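Local coordinates for protein putative O-methyltransferase (Klebsiella pneumoniae subsp. pneumoniae, PDB 3TFW) that probably transfers a methyl group from S-adenosylmethionine to a hydroxyl oxygen of a substrate that remains to be identified, at residues H7-L19 / L208-T220. Sequence-based numbering, arbitrary orientation.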
# COMPACT_ATOMS: atom_id res chain seq x y z
N HIS A 7 4.27 -21.17 14.69
CA HIS A 7 4.88 -21.73 13.44
C HIS A 7 4.98 -20.67 12.33
O HIS A 7 6.08 -20.21 12.00
CB HIS A 7 4.13 -22.99 12.97
CG HIS A 7 2.63 -22.85 12.93
ND1 HIS A 7 1.90 -22.30 13.97
CD2 HIS A 7 1.73 -23.23 12.00
CE1 HIS A 7 0.61 -22.32 13.66
NE2 HIS A 7 0.48 -22.89 12.47
N MSE A 8 3.84 -20.27 11.78
CA MSE A 8 3.81 -19.21 10.78
C MSE A 8 4.24 -17.86 11.37
O MSE A 8 4.92 -17.08 10.70
CB MSE A 8 2.43 -19.10 10.13
CG MSE A 8 2.28 -19.90 8.83
SE MSE A 8 3.30 -19.14 7.34
CE MSE A 8 1.88 -18.30 6.34
N GLN A 9 3.86 -17.59 12.62
CA GLN A 9 4.17 -16.31 13.26
C GLN A 9 5.66 -16.01 13.36
O GLN A 9 6.09 -14.91 13.02
CB GLN A 9 3.49 -16.18 14.63
CG GLN A 9 3.68 -14.81 15.28
CD GLN A 9 3.19 -13.66 14.38
OE1 GLN A 9 2.00 -13.56 14.08
NE2 GLN A 9 4.11 -12.82 13.95
N GLN A 10 6.46 -16.98 13.82
CA GLN A 10 7.92 -16.82 13.87
C GLN A 10 8.49 -16.47 12.51
O GLN A 10 9.39 -15.64 12.41
CB GLN A 10 8.61 -18.09 14.39
CG GLN A 10 8.74 -18.18 15.91
CD GLN A 10 9.67 -19.31 16.35
OE1 GLN A 10 9.68 -20.40 15.75
NE2 GLN A 10 10.46 -19.07 17.39
N GLN A 11 7.97 -17.10 11.47
CA GLN A 11 8.37 -16.80 10.10
C GLN A 11 7.99 -15.36 9.72
O GLN A 11 8.83 -14.62 9.22
CB GLN A 11 7.74 -17.79 9.11
CG GLN A 11 8.23 -19.23 9.26
CD GLN A 11 8.15 -19.99 7.95
OE1 GLN A 11 7.14 -20.63 7.66
NE2 GLN A 11 9.19 -19.89 7.13
N TRP A 12 6.74 -14.98 9.97
CA TRP A 12 6.30 -13.61 9.68
C TRP A 12 7.17 -12.59 10.41
O TRP A 12 7.56 -11.58 9.82
CB TRP A 12 4.84 -13.40 10.05
CG TRP A 12 3.87 -14.28 9.33
CD1 TRP A 12 4.06 -14.93 8.14
CD2 TRP A 12 2.53 -14.58 9.74
NE1 TRP A 12 2.93 -15.63 7.80
CE2 TRP A 12 1.98 -15.44 8.77
CE3 TRP A 12 1.75 -14.22 10.85
CZ2 TRP A 12 0.68 -15.93 8.86
CZ3 TRP A 12 0.46 -14.72 10.94
CH2 TRP A 12 -0.07 -15.57 9.95
N SER A 13 7.50 -12.87 11.67
CA SER A 13 8.34 -11.98 12.48
C SER A 13 9.76 -11.92 11.93
O SER A 13 10.31 -10.83 11.75
CB SER A 13 8.34 -12.40 13.95
OG SER A 13 7.04 -12.28 14.51
N ALA A 14 10.34 -13.08 11.63
CA ALA A 14 11.68 -13.15 11.04
C ALA A 14 11.79 -12.30 9.77
O ALA A 14 12.74 -11.52 9.61
CB ALA A 14 12.08 -14.60 10.74
N VAL A 15 10.82 -12.46 8.87
CA VAL A 15 10.80 -11.72 7.61
C VAL A 15 10.68 -10.21 7.87
O VAL A 15 11.44 -9.42 7.30
CB VAL A 15 9.69 -12.22 6.65
CG1 VAL A 15 9.62 -11.34 5.40
CG2 VAL A 15 9.97 -13.66 6.25
N ASP A 16 9.75 -9.83 8.75
CA ASP A 16 9.62 -8.42 9.17
C ASP A 16 10.94 -7.87 9.72
O ASP A 16 11.37 -6.79 9.32
CB ASP A 16 8.48 -8.24 10.18
CG ASP A 16 7.26 -7.51 9.59
OD1 ASP A 16 7.08 -7.45 8.35
OD2 ASP A 16 6.45 -6.99 10.39
N ASN A 17 11.58 -8.62 10.61
CA ASN A 17 12.87 -8.21 11.18
C ASN A 17 13.92 -7.94 10.11
O ASN A 17 14.60 -6.92 10.16
CB ASN A 17 13.40 -9.24 12.19
CG ASN A 17 12.51 -9.39 13.41
OD1 ASN A 17 11.78 -8.46 13.78
ND2 ASN A 17 12.57 -10.56 14.04
N TYR A 18 14.06 -8.86 9.16
CA TYR A 18 14.96 -8.67 8.02
C TYR A 18 14.60 -7.42 7.22
O TYR A 18 15.44 -6.55 7.00
CB TYR A 18 14.94 -9.90 7.11
CG TYR A 18 15.76 -9.72 5.84
CD1 TYR A 18 17.15 -9.65 5.89
CD2 TYR A 18 15.14 -9.62 4.60
CE1 TYR A 18 17.91 -9.49 4.73
CE2 TYR A 18 15.89 -9.46 3.44
CZ TYR A 18 17.27 -9.40 3.51
OH TYR A 18 18.00 -9.24 2.36
N LEU A 19 13.34 -7.33 6.79
CA LEU A 19 12.90 -6.24 5.92
C LEU A 19 13.08 -4.88 6.59
O LEU A 19 13.61 -3.95 5.97
CB LEU A 19 11.45 -6.45 5.48
CG LEU A 19 11.21 -7.59 4.49
CD1 LEU A 19 9.74 -7.83 4.27
CD2 LEU A 19 11.92 -7.31 3.16
N LEU A 208 -5.97 -4.79 1.46
CA LEU A 208 -4.87 -5.76 1.48
C LEU A 208 -4.79 -6.42 2.85
O LEU A 208 -4.81 -5.74 3.89
CB LEU A 208 -3.52 -5.12 1.14
CG LEU A 208 -3.31 -4.40 -0.20
CD1 LEU A 208 -1.93 -3.73 -0.23
CD2 LEU A 208 -3.47 -5.35 -1.38
N GLN A 209 -4.73 -7.75 2.85
CA GLN A 209 -4.41 -8.49 4.08
C GLN A 209 -2.91 -8.49 4.28
O GLN A 209 -2.15 -8.65 3.31
CB GLN A 209 -4.89 -9.93 3.98
CG GLN A 209 -6.36 -10.10 3.77
CD GLN A 209 -6.75 -11.56 3.78
OE1 GLN A 209 -6.56 -12.25 4.78
NE2 GLN A 209 -7.30 -12.05 2.66
N THR A 210 -2.47 -8.32 5.52
CA THR A 210 -1.06 -8.24 5.83
C THR A 210 -0.69 -9.25 6.92
O THR A 210 -1.55 -9.68 7.68
CB THR A 210 -0.65 -6.83 6.31
OG1 THR A 210 -1.40 -6.49 7.49
CG2 THR A 210 -0.89 -5.78 5.21
N VAL A 211 0.58 -9.64 6.94
CA VAL A 211 1.15 -10.35 8.10
C VAL A 211 2.46 -9.70 8.49
O VAL A 211 2.97 -8.83 7.78
CB VAL A 211 1.32 -11.88 7.84
CG1 VAL A 211 -0.04 -12.56 7.75
CG2 VAL A 211 2.18 -12.14 6.62
N GLY A 212 3.03 -10.12 9.62
CA GLY A 212 4.25 -9.51 10.13
C GLY A 212 4.26 -9.63 11.64
O GLY A 212 3.49 -10.41 12.19
N THR A 213 5.08 -8.83 12.31
CA THR A 213 5.20 -8.91 13.79
C THR A 213 3.89 -8.67 14.54
O THR A 213 3.74 -9.09 15.69
CB THR A 213 6.29 -7.96 14.36
OG1 THR A 213 6.00 -6.61 13.99
CG2 THR A 213 7.66 -8.35 13.85
N LYS A 214 2.94 -7.99 13.89
CA LYS A 214 1.66 -7.69 14.51
C LYS A 214 0.59 -8.71 14.17
O LYS A 214 -0.58 -8.52 14.49
CB LYS A 214 1.19 -6.27 14.13
CG LYS A 214 2.19 -5.17 14.50
CD LYS A 214 2.40 -5.06 16.02
CE LYS A 214 1.12 -4.62 16.75
NZ LYS A 214 1.15 -4.83 18.24
N GLY A 215 1.00 -9.81 13.55
CA GLY A 215 0.10 -10.90 13.26
C GLY A 215 -0.69 -10.68 11.98
O GLY A 215 -0.32 -9.85 11.16
N TRP A 216 -1.77 -11.43 11.82
CA TRP A 216 -2.61 -11.36 10.63
C TRP A 216 -3.68 -10.28 10.74
O TRP A 216 -4.52 -10.30 11.64
CB TRP A 216 -3.24 -12.72 10.37
CG TRP A 216 -4.24 -12.78 9.26
CD1 TRP A 216 -4.15 -12.18 8.02
CD2 TRP A 216 -5.47 -13.51 9.26
NE1 TRP A 216 -5.26 -12.49 7.27
CE2 TRP A 216 -6.08 -13.31 8.01
CE3 TRP A 216 -6.11 -14.32 10.21
CZ2 TRP A 216 -7.31 -13.88 7.67
CZ3 TRP A 216 -7.33 -14.88 9.88
CH2 TRP A 216 -7.92 -14.67 8.62
N ASP A 217 -3.64 -9.32 9.81
CA ASP A 217 -4.65 -8.27 9.79
C ASP A 217 -4.78 -7.71 8.37
O ASP A 217 -4.44 -8.38 7.38
CB ASP A 217 -4.30 -7.16 10.80
CG ASP A 217 -5.54 -6.47 11.40
OD1 ASP A 217 -6.63 -6.49 10.78
OD2 ASP A 217 -5.43 -5.89 12.51
N GLY A 218 -5.32 -6.50 8.27
CA GLY A 218 -5.50 -5.91 6.95
C GLY A 218 -6.05 -4.50 7.02
O GLY A 218 -6.49 -4.05 8.09
N PHE A 219 -6.04 -3.83 5.88
CA PHE A 219 -6.47 -2.44 5.80
C PHE A 219 -7.18 -2.14 4.48
O PHE A 219 -6.95 -2.82 3.47
CB PHE A 219 -5.28 -1.49 6.02
CG PHE A 219 -4.27 -1.49 4.89
CD1 PHE A 219 -4.35 -0.54 3.87
CD2 PHE A 219 -3.21 -2.40 4.88
CE1 PHE A 219 -3.41 -0.53 2.83
CE2 PHE A 219 -2.27 -2.39 3.84
CZ PHE A 219 -2.36 -1.47 2.82
N THR A 220 -8.04 -1.13 4.49
CA THR A 220 -8.65 -0.64 3.26
C THR A 220 -7.97 0.64 2.81
O THR A 220 -7.41 1.39 3.62
CB THR A 220 -10.16 -0.39 3.42
OG1 THR A 220 -10.38 0.60 4.44
CG2 THR A 220 -10.85 -1.67 3.82
O HOH W 1 4.72 -6.84 6.88
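W12 and S13 of helix 8-23 come up against G212 and T213 at the start of a type I beta turn, G212 to G215, with CA atoms 4.6 Å apart in both pairs W12-G212 and S13-T213. The turn links the antiparallel strands 203-211 and 217-224. W12 supplies the apolar part: V211 sits over one face of the indole, its CG1 3.5 Å from the centroid of the six-membered ring and 7° off the normal, a CH-pi contact, while CG2 reaches over the pyrrole part at CD1 and NE1, the branched valine thus spanning both rings. Q9, with CG anti to the backbone N (chi1 -175°) and the chain bent at chi2, turns its amide so that NE2 gives G212 O a nearly straight hydrogen bond of 3.0 Å. That oxygen also takes the turn's own hydrogen bond from G215 N, on the opposite face; NE2 hydrogen-bonds to S13 OG as well. One turn of helix beyond W12, T213 N donates a 3.0 Å hydrogen bond to D16 OD2 from above the carboxylate plane. D16 OD2 lies 3.4 Å from G212 CA, and G212 has a phi of 151°, a conformation suited to glycine. D16 OD1 accepts a hydrogen bond from Q209 NE2 of the second subunit, and a water 2.8 Å from both D16 OD1 and V211 O can bridge them. Residues 209-211 also pair antiparallel with a strand of that subunit, so this helix-on-hairpin contact lies at the dimer interface, where the seven-stranded Rossmann-like sheet characteristic of class I S-adenosylmethionine-dependent methyltransferases continues into the second subunit.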